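Local structure of cytosine deaminase (Klebsiella pneumoniae, 4R85) at residues P123-L128 with M164-E169; L132-E137 with I142-V147; R324-G329 with D346-N351; D339-C344 with E382-Q387. The protein hydrolytically deaminates cytosine-type bases, probably including 5-methylcytosine, at an iron(II) centre within an amidohydrolase fold. All coordinates share one frame; numbering follows the deposited sequence.

Contact 1 of 4, residues P123-L128 with M164-E169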
loop_
_atom_site.group_PDB
_atom_site.type_symbol
_atom_site.label_atom_id
_atom_site.label_comp_id
_atom_site.label_asym_id
_atom_site.label_seq_id
_atom_site.Cartn_x
_atom_site.Cartn_y
_atom_site.Cartn_z
ATOM N N PRO A 123 10.738 -33.734 -8.344
ATOM C CA PRO A 123 11.463 -34.692 -9.184
ATOM C C PRO A 123 11.026 -34.663 -10.652
ATOM O O PRO A 123 11.773 -35.130 -11.508
ATOM C CB PRO A 123 11.133 -36.043 -8.536
ATOM C CG PRO A 123 10.841 -35.698 -7.112
ATOM C CD PRO A 123 10.120 -34.379 -7.174
ATOM N N SER A 124 9.851 -34.111 -10.941
ATOM C CA SER A 124 9.371 -34.038 -12.325
ATOM C C SER A 124 9.975 -32.842 -13.068
ATOM O O SER A 124 10.039 -32.844 -14.301
ATOM C CB SER A 124 7.840 -33.932 -12.358
ATOM O OG SER A 124 7.422 -32.678 -11.835
ATOM N N LEU A 125 10.405 -31.833 -12.309
ATOM C CA LEU A 125 10.847 -30.549 -12.864
ATOM C C LEU A 125 9.863 -29.997 -13.901
ATOM O O LEU A 125 10.258 -29.328 -14.859
ATOM C CB LEU A 125 12.263 -30.657 -13.444
ATOM C CG LEU A 125 13.321 -30.967 -12.378
ATOM C CD1 LEU A 125 14.700 -31.184 -12.987
ATOM C CD2 LEU A 125 13.359 -29.868 -11.333
ATOM N N ALA A 126 8.580 -30.279 -13.690
ATOM C CA ALA A 126 7.533 -29.915 -14.641
ATOM C C ALA A 126 7.399 -28.402 -14.844
ATOM O O ALA A 126 7.333 -27.928 -15.984
ATOM C CB ALA A 126 6.198 -30.514 -14.205
ATOM N N ALA A 127 7.345 -27.647 -13.750
ATOM C CA ALA A 127 7.217 -26.197 -13.847
ATOM C C ALA A 127 8.442 -25.583 -14.521
ATOM O O ALA A 127 8.327 -24.623 -15.285
ATOM C CB ALA A 127 7.018 -25.576 -12.469
ATOM N N LEU A 128 9.622 -26.109 -14.206
ATOM C CA LEU A 128 10.844 -25.584 -14.814
ATOM C C LEU A 128 10.781 -25.768 -16.329
ATOM O O LEU A 128 11.077 -24.852 -17.091
ATOM C CB LEU A 128 12.075 -26.284 -14.243
ATOM C CG LEU A 128 13.410 -25.840 -14.844
ATOM C CD1 LEU A 128 13.652 -24.350 -14.593
ATOM C CD2 LEU A 128 14.525 -26.671 -14.256
ATOM N N MET A 164 19.215 -29.552 -8.286
ATOM C CA MET A 164 19.784 -28.220 -8.554
ATOM C C MET A 164 20.674 -28.266 -9.793
ATOM O O MET A 164 20.588 -27.407 -10.665
ATOM C CB MET A 164 20.594 -27.728 -7.359
ATOM C CG MET A 164 19.738 -27.265 -6.181
ATOM S SD MET A 164 18.827 -25.762 -6.580
ATOM C CE MET A 164 20.167 -24.540 -6.588
ATOM N N THR A 165 21.518 -29.289 -9.863
ATOM C CA THR A 165 22.455 -29.447 -10.976
ATOM C C THR A 165 21.695 -29.679 -12.272
ATOM O O THR A 165 21.996 -29.070 -13.298
ATOM C CB THR A 165 23.422 -30.616 -10.703
ATOM O OG1 THR A 165 24.126 -30.370 -9.478
ATOM C CG2 THR A 165 24.424 -30.801 -11.845
ATOM N N ARG A 166 20.697 -30.558 -12.224
ATOM C CA ARG A 166 19.891 -30.863 -13.405
ATOM C C ARG A 166 19.168 -29.609 -13.894
ATOM O O ARG A 166 19.116 -29.346 -15.090
ATOM C CB ARG A 166 18.884 -31.976 -13.090
ATOM C CG ARG A 166 17.986 -32.350 -14.252
ATOM C CD ARG A 166 18.770 -33.036 -15.372
ATOM N NE ARG A 166 18.003 -33.034 -16.609
ATOM C CZ ARG A 166 18.495 -32.680 -17.789
ATOM N NH1 ARG A 166 19.772 -32.321 -17.901
ATOM N NH2 ARG A 166 17.715 -32.703 -18.861
ATOM N N ALA A 167 18.625 -28.829 -12.963
ATOM C CA ALA A 167 17.919 -27.594 -13.312
ATOM C C ALA A 167 18.828 -26.605 -14.039
ATOM O O ALA A 167 18.423 -25.955 -15.008
ATOM C CB ALA A 167 17.341 -26.942 -12.056
ATOM N N ILE A 168 20.052 -26.478 -13.544
ATOM C CA ILE A 168 21.051 -25.626 -14.178
ATOM C C ILE A 168 21.409 -26.155 -15.564
ATOM O O ILE A 168 21.473 -25.396 -16.533
ATOM C CB ILE A 168 22.304 -25.484 -13.285
ATOM C CG1 ILE A 168 21.958 -24.665 -12.038
ATOM C CG2 ILE A 168 23.469 -24.870 -14.062
ATOM C CD1 ILE A 168 21.324 -23.320 -12.344
ATOM N N GLU A 169 21.610 -27.462 -15.682
ATOM C CA GLU A 169 21.944 -28.014 -16.990
ATOM C C GLU A 169 20.802 -27.844 -17.993
ATOM O O GLU A 169 21.036 -27.669 -19.192
ATOM C CB GLU A 169 22.370 -29.481 -16.877
ATOM C CG GLU A 169 23.687 -29.649 -16.149
ATOM C CD GLU A 169 24.116 -31.095 -16.015
ATOM O OE1 GLU A 169 23.260 -31.994 -16.175
ATOM O OE2 GLU A 169 25.315 -31.328 -15.749
#
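Leu-125 and Leu-128 lie against Arg-166 and Ala-167 on the helix of 164-169, and no hydrogen bond crosses between the two segments. Just before them, Ser-124 forms an ST turn: its OG accepts from Ala-126 N at 3.2 Å, while the same hydroxyl also bonds to Asp-122. Leu-125 follows at the N-cap position with positive phi, so the chain bends there in a left-handed conformation before the helix starts. Its CD1 reaches CG of Arg-166 at 3.7 Å, and the leucine thus touches the aliphatic root of the arginine. Beyond that point the arginine chain kinks at chi2 (68°), and its NH1 makes a long ion pair of 3.9 Å with Glu-169 OE1. In the first turn of the helix, Leu-128 holds CG anti to its own N (chi1 178°) and sends CD2 over Ala-167, 3.6 Å from the Ala-167 CB. Here the small methyl lets the leucine come close to the backbone of the partner helix. Leu-128 also rests on Ile-146 and Ala-167 on Ala-148, both of strand 143-149. Two successive outer helices thus pack over the strand that joins them, as in an alpha/beta barrel.

Contact 2 of 4, residues L132-E137 with I142-V147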
loop_
_atom_site.group_PDB
_atom_site.type_symbol
_atom_site.label_atom_id
_atom_site.label_comp_id
_atom_site.label_asym_id
_atom_site.label_seq_id
_atom_site.Cartn_x
_atom_site.Cartn_y
_atom_site.Cartn_z
ATOM N N LEU A 132 10.877 -22.607 -18.913
ATOM C CA LEU A 132 11.928 -22.481 -19.921
ATOM C C LEU A 132 11.320 -22.254 -21.303
ATOM O O LEU A 132 11.849 -21.477 -22.098
ATOM C CB LEU A 132 12.851 -23.707 -19.933
ATOM C CG LEU A 132 13.813 -23.826 -18.741
ATOM C CD1 LEU A 132 14.385 -25.235 -18.656
ATOM C CD2 LEU A 132 14.941 -22.814 -18.856
ATOM N N ALA A 133 10.205 -22.921 -21.589
ATOM C CA ALA A 133 9.506 -22.696 -22.851
ATOM C C ALA A 133 8.827 -21.327 -22.867
ATOM O O ALA A 133 8.845 -20.632 -23.886
ATOM C CB ALA A 133 8.494 -23.798 -23.117
ATOM N N VAL A 134 8.230 -20.958 -21.737
ATOM C CA VAL A 134 7.540 -19.676 -21.584
ATOM C C VAL A 134 8.508 -18.518 -21.828
ATOM O O VAL A 134 8.136 -17.474 -22.379
ATOM C CB VAL A 134 6.906 -19.554 -20.175
ATOM C CG1 VAL A 134 6.721 -18.096 -19.768
ATOM C CG2 VAL A 134 5.574 -20.310 -20.109
ATOM N N LYS A 135 9.759 -18.722 -21.437
ATOM C CA LYS A 135 10.800 -17.727 -21.653
ATOM C C LYS A 135 10.935 -17.391 -23.139
ATOM O O LYS A 135 11.188 -16.245 -23.504
ATOM C CB LYS A 135 12.127 -18.227 -21.077
ATOM C CG LYS A 135 13.334 -17.361 -21.404
ATOM C CD LYS A 135 14.580 -17.951 -20.759
ATOM C CE LYS A 135 15.834 -17.205 -21.178
ATOM N NZ LYS A 135 17.049 -17.753 -20.516
ATOM N N GLN A 136 10.742 -18.390 -23.996
ATOM C CA GLN A 136 10.791 -18.175 -25.436
ATOM C C GLN A 136 9.462 -17.643 -25.958
ATOM O O GLN A 136 9.429 -16.724 -26.772
ATOM C CB GLN A 136 11.157 -19.473 -26.168
ATOM C CG GLN A 136 12.474 -20.087 -25.714
ATOM C CD GLN A 136 13.635 -19.109 -25.808
ATOM O OE1 GLN A 136 13.805 -18.427 -26.821
ATOM N NE2 GLN A 136 14.436 -19.027 -24.745
ATOM N N GLU A 137 8.368 -18.222 -25.472
ATOM C CA GLU A 137 7.031 -17.869 -25.937
ATOM C C GLU A 137 6.673 -16.418 -25.618
ATOM O O GLU A 137 6.002 -15.752 -26.408
ATOM C CB GLU A 137 5.990 -18.811 -25.319
ATOM C CG GLU A 137 4.556 -18.525 -25.744
ATOM C CD GLU A 137 3.572 -19.586 -25.266
ATOM O OE1 GLU A 137 3.927 -20.373 -24.357
ATOM O OE2 GLU A 137 2.442 -19.628 -25.800
ATOM N N ILE A 142 8.462 -9.808 -22.553
ATOM C CA ILE A 142 9.403 -9.654 -21.449
ATOM C C ILE A 142 10.708 -10.400 -21.683
ATOM O O ILE A 142 10.780 -11.313 -22.501
ATOM C CB ILE A 142 8.819 -10.222 -20.135
ATOM C CG1 ILE A 142 8.646 -11.740 -20.255
ATOM C CG2 ILE A 142 7.511 -9.534 -19.768
ATOM C CD1 ILE A 142 8.136 -12.420 -18.981
ATOM N N ASP A 143 11.735 -10.006 -20.940
ATOM C CA ASP A 143 12.964 -10.778 -20.866
ATOM C C ASP A 143 12.950 -11.521 -19.531
ATOM O O ASP A 143 13.062 -10.908 -18.467
ATOM C CB ASP A 143 14.187 -9.861 -20.966
ATOM C CG ASP A 143 14.319 -9.212 -22.335
ATOM O OD1 ASP A 143 13.919 -8.036 -22.495
ATOM O OD2 ASP A 143 14.818 -9.887 -23.253
ATOM N N LEU A 144 12.798 -12.841 -19.591
ATOM C CA LEU A 144 12.626 -13.645 -18.382
ATOM C C LEU A 144 13.918 -14.324 -17.933
ATOM O O LEU A 144 14.559 -15.019 -18.716
ATOM C CB LEU A 144 11.551 -14.712 -18.625
ATOM C CG LEU A 144 11.178 -15.627 -17.451
ATOM C CD1 LEU A 144 10.591 -14.807 -16.302
ATOM C CD2 LEU A 144 10.189 -16.700 -17.913
ATOM N N GLN A 145 14.292 -14.132 -16.669
ATOM C CA GLN A 145 15.359 -14.932 -16.069
ATOM C C GLN A 145 14.764 -15.997 -15.167
ATOM O O GLN A 145 13.772 -15.756 -14.486
ATOM C CB GLN A 145 16.303 -14.061 -15.250
ATOM C CG GLN A 145 17.061 -13.056 -16.096
ATOM C CD GLN A 145 18.092 -12.288 -15.287
ATOM O OE1 GLN A 145 18.344 -12.597 -14.118
ATOM N NE2 GLN A 145 18.700 -11.283 -15.911
ATOM N N ILE A 146 15.380 -17.171 -15.145
ATOM C CA ILE A 146 14.855 -18.263 -14.322
ATOM C C ILE A 146 15.840 -18.722 -13.254
ATOM O O ILE A 146 16.979 -19.066 -13.563
ATOM C CB ILE A 146 14.467 -19.467 -15.190
ATOM C CG1 ILE A 146 13.293 -19.096 -16.098
ATOM C CG2 ILE A 146 14.142 -20.678 -14.312
ATOM C CD1 ILE A 146 13.143 -20.009 -17.292
ATOM N N VAL A 147 15.377 -18.741 -12.004
ATOM C CA VAL A 147 16.183 -19.184 -10.872
ATOM C C VAL A 147 15.809 -20.611 -10.443
ATOM O O VAL A 147 14.638 -20.895 -10.170
ATOM C CB VAL A 147 15.969 -18.282 -9.641
ATOM C CG1 VAL A 147 16.996 -18.619 -8.545
ATOM C CG2 VAL A 147 16.041 -16.780 -10.011
HETATM O O HOH W 1 12.030 -13.942 -22.194
#
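A water molecule grips Lys-135 and the start of the strand of 142-147 together through three backbone groups. It donates to Lys-135 O at 2.8 Å and to Ile-142 O at 2.9 Å, so both of its protons are engaged, and it accepts from Leu-144 N at 2.9 Å. Beside it the Lys-135 side chain, its CG anti to the backbone N (chi1 172°) and straight from there on, runs past the Leu-144 carbonyl, with CE 3.5 Å from Leu-144 O. The ammonium group goes on to a salt bridge with Asp-173 OD1, and the other carboxylate oxygen of Asp-173 receives Ile-146 N, so one acid serves both helix and strand. Helix 126-137 and strand 143-149 belong to the beta-alpha-beta unit that begins with strand 111-119, a crossover of the amidohydrolase barrel; the two segments run nearly antiparallel, at 166°, with axes 8.1 Å apart. On the apolar side Leu-144 turns its CD2 under the helix, 4.0 Å from CB of Lys-135 and 4.2 Å from CG1 of Val-134. Further along the strand Ile-146 meets Leu-132 of the helix, their side chains crossing at about a right angle. Ile-146 CD1 lies 3.7 Å from Leu-132 CD2 and almost as near the leucine CA, so it also touches the helix backbone.

Contact 3 of 4, residues R324-G329 with D346-N351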
loop_
_atom_site.group_PDB
_atom_site.type_symbol
_atom_site.label_atom_id
_atom_site.label_comp_id
_atom_site.label_asym_id
_atom_site.label_seq_id
_atom_site.Cartn_x
_atom_site.Cartn_y
_atom_site.Cartn_z
ATOM N N ARG A 324 2.612 -0.270 -6.557
ATOM C CA ARG A 324 1.933 -0.533 -5.300
ATOM C C ARG A 324 2.967 -1.023 -4.284
ATOM O O ARG A 324 2.926 -0.646 -3.114
ATOM C CB ARG A 324 0.816 -1.576 -5.490
ATOM C CG ARG A 324 -0.145 -1.686 -4.309
ATOM C CD ARG A 324 -1.218 -2.777 -4.532
ATOM N NE ARG A 324 -0.590 -4.076 -4.762
ATOM C CZ ARG A 324 -0.410 -5.003 -3.829
ATOM N NH1 ARG A 324 -0.839 -4.804 -2.587
ATOM N NH2 ARG A 324 0.201 -6.140 -4.140
ATOM N N ILE A 325 3.889 -1.867 -4.749
ATOM C CA ILE A 325 4.972 -2.398 -3.917
ATOM C C ILE A 325 5.921 -1.297 -3.463
ATOM O O ILE A 325 6.339 -1.242 -2.295
ATOM C CB ILE A 325 5.807 -3.433 -4.698
ATOM C CG1 ILE A 325 4.928 -4.570 -5.210
ATOM C CG2 ILE A 325 6.971 -3.957 -3.863
ATOM C CD1 ILE A 325 3.816 -5.006 -4.297
ATOM N N LEU A 326 6.274 -0.425 -4.403
ATOM C CA LEU A 326 7.109 0.719 -4.093
ATOM C C LEU A 326 6.475 1.540 -2.986
ATOM O O LEU A 326 7.135 1.887 -2.022
ATOM C CB LEU A 326 7.334 1.579 -5.345
ATOM C CG LEU A 326 8.135 2.872 -5.148
ATOM C CD1 LEU A 326 9.519 2.558 -4.600
ATOM C CD2 LEU A 326 8.236 3.646 -6.470
ATOM N N ASP A 327 5.187 1.846 -3.122
ATOM C CA ASP A 327 4.473 2.608 -2.101
ATOM C C ASP A 327 4.618 1.937 -0.722
ATOM O O ASP A 327 5.011 2.575 0.272
ATOM C CB ASP A 327 2.998 2.706 -2.494
ATOM C CG ASP A 327 2.206 3.644 -1.606
ATOM O OD1 ASP A 327 1.096 3.252 -1.176
ATOM O OD2 ASP A 327 2.668 4.781 -1.366
ATOM N N ALA A 328 4.327 0.640 -0.682
ATOM C CA ALA A 328 4.410 -0.142 0.546
ATOM C C ALA A 328 5.807 -0.081 1.147
ATOM O O ALA A 328 5.973 0.133 2.346
ATOM C CB ALA A 328 4.033 -1.595 0.264
ATOM N N GLY A 329 6.805 -0.278 0.296
ATOM C CA GLY A 329 8.187 -0.294 0.726
ATOM C C GLY A 329 8.606 1.025 1.328
ATOM O O GLY A 329 9.232 1.056 2.382
ATOM N N ASP A 346 14.182 4.662 -8.532
ATOM C CA ASP A 346 15.393 3.829 -8.534
ATOM C C ASP A 346 15.110 2.386 -8.097
ATOM O O ASP A 346 15.682 1.436 -8.637
ATOM C CB ASP A 346 16.443 4.373 -7.561
ATOM C CG ASP A 346 17.121 5.650 -8.042
ATOM O OD1 ASP A 346 16.945 6.062 -9.214
ATOM O OD2 ASP A 346 17.865 6.230 -7.220
ATOM N N PHE A 347 14.252 2.230 -7.096
ATOM C CA PHE A 347 14.057 0.930 -6.448
ATOM C C PHE A 347 13.241 -0.065 -7.259
ATOM O O PHE A 347 13.169 -1.247 -6.903
ATOM C CB PHE A 347 13.460 1.117 -5.047
ATOM C CG PHE A 347 14.327 1.955 -4.150
ATOM C CD1 PHE A 347 15.544 1.463 -3.694
ATOM C CD2 PHE A 347 13.952 3.240 -3.797
ATOM C CE1 PHE A 347 16.367 2.234 -2.885
ATOM C CE2 PHE A 347 14.768 4.017 -2.992
ATOM C CZ PHE A 347 15.975 3.515 -2.533
ATOM N N VAL A 348 12.633 0.406 -8.347
ATOM C CA VAL A 348 11.844 -0.472 -9.210
ATOM C C VAL A 348 12.243 -0.357 -10.678
ATOM O O VAL A 348 11.573 -0.905 -11.552
ATOM C CB VAL A 348 10.349 -0.214 -9.061
ATOM C CG1 VAL A 348 9.914 -0.512 -7.617
ATOM C CG2 VAL A 348 10.023 1.214 -9.452
ATOM N N THR A 349 13.329 0.364 -10.941
ATOM C CA THR A 349 13.899 0.434 -12.281
ATOM C C THR A 349 15.413 0.165 -12.260
ATOM O O THR A 349 15.849 -0.988 -12.339
ATOM C CB THR A 349 13.587 1.802 -13.005
ATOM O OG1 THR A 349 14.095 2.900 -12.235
ATOM C CG2 THR A 349 12.079 1.970 -13.238
ATOM N N ASP A 350 16.203 1.231 -12.159
ATOM C CA ASP A 350 17.667 1.143 -12.207
ATOM C C ASP A 350 18.289 0.106 -11.279
ATOM O O ASP A 350 19.146 -0.669 -11.706
ATOM C CB ASP A 350 18.313 2.505 -11.898
ATOM C CG ASP A 350 17.909 3.591 -12.881
ATOM O OD1 ASP A 350 17.328 3.273 -13.944
ATOM O OD2 ASP A 350 18.191 4.774 -12.590
ATOM N N ASN A 351 17.887 0.105 -10.007
ATOM C CA ASN A 351 18.532 -0.770 -9.036
ATOM C C ASN A 351 18.188 -2.226 -9.330
ATOM O O ASN A 351 19.014 -3.124 -9.175
ATOM C CB ASN A 351 18.084 -0.423 -7.621
ATOM C CG ASN A 351 18.587 0.930 -7.164
ATOM O OD1 ASN A 351 19.131 1.706 -7.952
ATOM N ND2 ASN A 351 18.415 1.218 -5.876
#
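The flat ring of Phe-347 turns away from Leu-326, and neither its faces nor its edges stack on the helix of 324-329. What Phe-347 offers to the helix is its CB, 4.2 Å from CD1 of Leu-326, while the ring itself extends to Val-303 and Met-335. The contact is therefore wholly aliphatic across the two segments, and Leu-326 carries the helix side of it. With CG anti to its backbone N (chi1 177°), this leucine points its branched end at the turn, and its CB lies 4.0 Å from CG1 of Val-348. Val-348 has chi1 near -62°, which sets CG1 beside its own backbone N and leaves that methyl facing the helix. Phe-347 bonds through its backbone to Phe-305 and Val-348 to Val-53, residues on the last and first parallel strands of the eight-stranded barrel. The turn thus spans the seam where the amidohydrolase barrel closes, and helix 322-332, which follows the last strand, packs against it through Leu-326. A backbone bond of 2.9 Å from Asn-351 N to Asp-346 O draws the turn round into the next helix, where Asn-351 ND2 donates to Val-303 O. Another side of helix 322-332 faces the second subunit. There the links run between chains and not between the two segments: Arg-324 NH1 forms a salt bridge with OD1 of Asp-327 of the second subunit, and Asp-327 OD1 forms the reciprocal one with NH1 of Arg-324 of the second subunit.

Contact 4 of 4, residues D339-C344 with E382-Q387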
loop_
_atom_site.group_PDB
_atom_site.type_symbol
_atom_site.label_atom_id
_atom_site.label_comp_id
_atom_site.label_asym_id
_atom_site.label_seq_id
_atom_site.Cartn_x
_atom_site.Cartn_y
_atom_site.Cartn_z
ATOM N N ASP A 339 14.083 13.813 -0.039
ATOM C CA ASP A 339 15.100 13.274 -0.939
ATOM C C ASP A 339 14.789 11.851 -1.389
ATOM O O ASP A 339 15.044 11.497 -2.548
ATOM C CB ASP A 339 16.491 13.349 -0.307
ATOM C CG ASP A 339 17.067 14.757 -0.344
ATOM O OD1 ASP A 339 17.917 15.083 0.515
ATOM O OD2 ASP A 339 16.664 15.537 -1.236
ATOM N N ASP A 340 14.243 11.038 -0.479
ATOM C CA ASP A 340 13.824 9.678 -0.823
ATOM C C ASP A 340 12.813 9.706 -1.982
ATOM O O ASP A 340 12.957 8.988 -2.966
ATOM C CB ASP A 340 13.155 8.972 0.371
ATOM C CG ASP A 340 14.081 8.803 1.579
ATOM O OD1 ASP A 340 15.269 8.436 1.405
ATOM O OD2 ASP A 340 13.602 9.024 2.716
ATOM N N LEU A 341 11.789 10.542 -1.846
ATOM C CA LEU A 341 10.697 10.607 -2.822
ATOM C C LEU A 341 11.120 11.121 -4.203
ATOM O O LEU A 341 10.565 10.705 -5.220
ATOM C CB LEU A 341 9.524 11.426 -2.264
ATOM C CG LEU A 341 8.734 10.686 -1.172
ATOM C CD1 LEU A 341 7.725 11.599 -0.485
ATOM C CD2 LEU A 341 8.032 9.466 -1.742
ATOM N N GLN A 342 12.109 12.009 -4.242
ATOM C CA GLN A 342 12.609 12.537 -5.508
ATOM C C GLN A 342 13.352 11.524 -6.388
ATOM O O GLN A 342 13.522 11.758 -7.583
ATOM C CB GLN A 342 13.501 13.756 -5.275
ATOM C CG GLN A 342 12.726 15.029 -4.994
ATOM C CD GLN A 342 13.490 16.267 -5.428
ATOM O OE1 GLN A 342 12.929 17.168 -6.055
ATOM N NE2 GLN A 342 14.780 16.313 -5.104
ATOM N N ARG A 343 13.810 10.422 -5.799
ATOM C CA ARG A 343 14.530 9.387 -6.555
ATOM C C ARG A 343 13.984 7.976 -6.302
ATOM O O ARG A 343 14.671 6.986 -6.578
ATOM C CB ARG A 343 16.044 9.424 -6.244
ATOM C CG ARG A 343 16.434 9.444 -4.752
ATOM C CD ARG A 343 16.182 8.122 -4.016
ATOM N NE ARG A 343 16.978 7.024 -4.563
ATOM C CZ ARG A 343 17.858 6.318 -3.860
ATOM N NH1 ARG A 343 18.556 5.350 -4.447
ATOM N NH2 ARG A 343 18.035 6.575 -2.569
ATOM N N CYS A 344 12.770 7.872 -5.769
ATOM C CA CYS A 344 12.252 6.559 -5.346
ATOM C C CYS A 344 12.059 5.571 -6.492
ATOM O O CYS A 344 12.000 4.352 -6.270
ATOM C CB CYS A 344 10.947 6.701 -4.556
ATOM S SG CYS A 344 9.562 7.363 -5.520
ATOM N N GLU A 382 5.370 12.322 -7.909
ATOM C CA GLU A 382 4.008 12.233 -8.420
ATOM C C GLU A 382 3.670 10.819 -8.886
ATOM O O GLU A 382 2.538 10.367 -8.729
ATOM C CB GLU A 382 3.787 13.260 -9.535
ATOM C CG GLU A 382 3.734 14.679 -8.999
ATOM C CD GLU A 382 2.528 14.896 -8.091
ATOM O OE1 GLU A 382 1.421 14.454 -8.463
ATOM O OE2 GLU A 382 2.681 15.495 -7.008
ATOM N N ALA A 383 4.654 10.122 -9.445
ATOM C CA ALA A 383 4.436 8.751 -9.898
ATOM C C ALA A 383 3.948 7.863 -8.754
ATOM O O ALA A 383 2.948 7.154 -8.900
ATOM C CB ALA A 383 5.706 8.177 -10.536
ATOM N N VAL A 384 4.620 7.924 -7.606
ATOM C CA VAL A 384 4.229 7.078 -6.475
ATOM C C VAL A 384 2.991 7.616 -5.746
ATOM O O VAL A 384 2.138 6.842 -5.285
ATOM C CB VAL A 384 5.409 6.785 -5.489
ATOM C CG1 VAL A 384 5.749 7.989 -4.630
ATOM C CG2 VAL A 384 5.065 5.573 -4.593
ATOM N N ARG A 385 2.869 8.937 -5.668
ATOM C CA ARG A 385 1.737 9.527 -4.968
ATOM C C ARG A 385 0.434 9.225 -5.684
ATOM O O ARG A 385 -0.573 8.925 -5.039
ATOM C CB ARG A 385 1.870 11.041 -4.827
ATOM C CG ARG A 385 0.781 11.624 -3.932
ATOM C CD ARG A 385 0.826 13.145 -3.870
ATOM N NE ARG A 385 0.471 13.760 -5.146
ATOM C CZ ARG A 385 -0.777 13.943 -5.583
ATOM N NH1 ARG A 385 -0.991 14.518 -6.764
ATOM N NH2 ARG A 385 -1.814 13.553 -4.849
ATOM N N ARG A 386 0.462 9.331 -7.012
ATOM C CA ARG A 386 -0.734 9.130 -7.822
ATOM C C ARG A 386 -0.910 7.692 -8.309
ATOM O O ARG A 386 -1.932 7.378 -8.910
ATOM C CB ARG A 386 -0.727 10.068 -9.028
ATOM C CG ARG A 386 -0.606 11.533 -8.647
ATOM C CD ARG A 386 -1.414 12.418 -9.571
ATOM N NE ARG A 386 -0.651 12.896 -10.715
ATOM C CZ ARG A 386 -0.876 12.532 -11.976
ATOM N NH1 ARG A 386 -0.131 13.035 -12.954
ATOM N NH2 ARG A 386 -1.846 11.672 -12.263
ATOM N N GLN A 387 0.083 6.839 -8.056
ATOM C CA GLN A 387 0.133 5.499 -8.638
ATOM C C GLN A 387 -0.059 5.607 -10.147
ATOM O O GLN A 387 -0.981 5.014 -10.715
ATOM C CB GLN A 387 -0.928 4.595 -8.002
ATOM C CG GLN A 387 -0.679 4.317 -6.522
ATOM C CD GLN A 387 0.478 3.361 -6.309
ATOM O OE1 GLN A 387 0.349 2.160 -6.538
ATOM N NE2 GLN A 387 1.625 3.893 -5.893
#
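Val-384 and Cys-344 both place a terminal atom between their own backbone N and carbonyl carbon: CG1 of the valine at chi1 74° and SG of the cysteine at chi1 65°. These rotations bring the two atoms into contact, Cys-344 SG 4.0 Å from Val-384 CG1. The same valine methyl takes a second neighbour, CD2 of Leu-341, also at 4.0 Å, and the leucine and valine side chains cross at about a right angle. Sulfur and leucine branch both meet this methyl from the side of segment 339-344, and no hydrogen bond spans the contact. Within the helix that bears Val-384, Glu-382, Arg-385 and Arg-386 form a salt-bridge network. Arg-385 NH1 donates to Glu-382 OE1 at 3.0 Å, using the syn lone pair of that oxygen, and a weak bond of 3.4 Å runs from Arg-386 NE to the same OE1. CG of Arg-386 lies over one face of the Arg-385 guanidinium, 3.5 Å above its plane and displaced toward its rim. At the end of the helix Gln-387, with positive phi, folds back so that NE2 reaches Val-384 O at 3.1 Å in a nearly straight bond (171°) on a carbonyl lone pair; NE2 also bonds to Leu-323 O, just before Arg-324. Arg-385 NH2 bonds to Gly-318 O of the second subunit. Leu-330 of helix 322-332 touches both Leu-341 and Cys-344, and Pro-316 of the second subunit packs on Leu-341, so the short helices 338-342 and 380-386 meet beside helix 322-332 and close to the dimer interface.

In the fold
The four contacts form two pairs. Contacts 1 and 2 share helix 126-137; their centres are 14 Å apart, contact 2 is nested along the chain inside the loop that contact 1 closes, and they touch where Leu-128 CD1 meets Ile-146 CG2 at 3.7 Å. They cover consecutive units of the barrel. Contacts 3 and 4 come later, with centres 9 Å apart; their segments alternate, so the two contacts cross along the chain and bring helices 322-332, 338-342, 350-355 and 380-386 together. Both touch the second subunit. Contacts 1 and 4 lie on opposite sides of the chain's centre, about 40 Å apart between centres, placing the early barrel wall far from the dimer-facing helices.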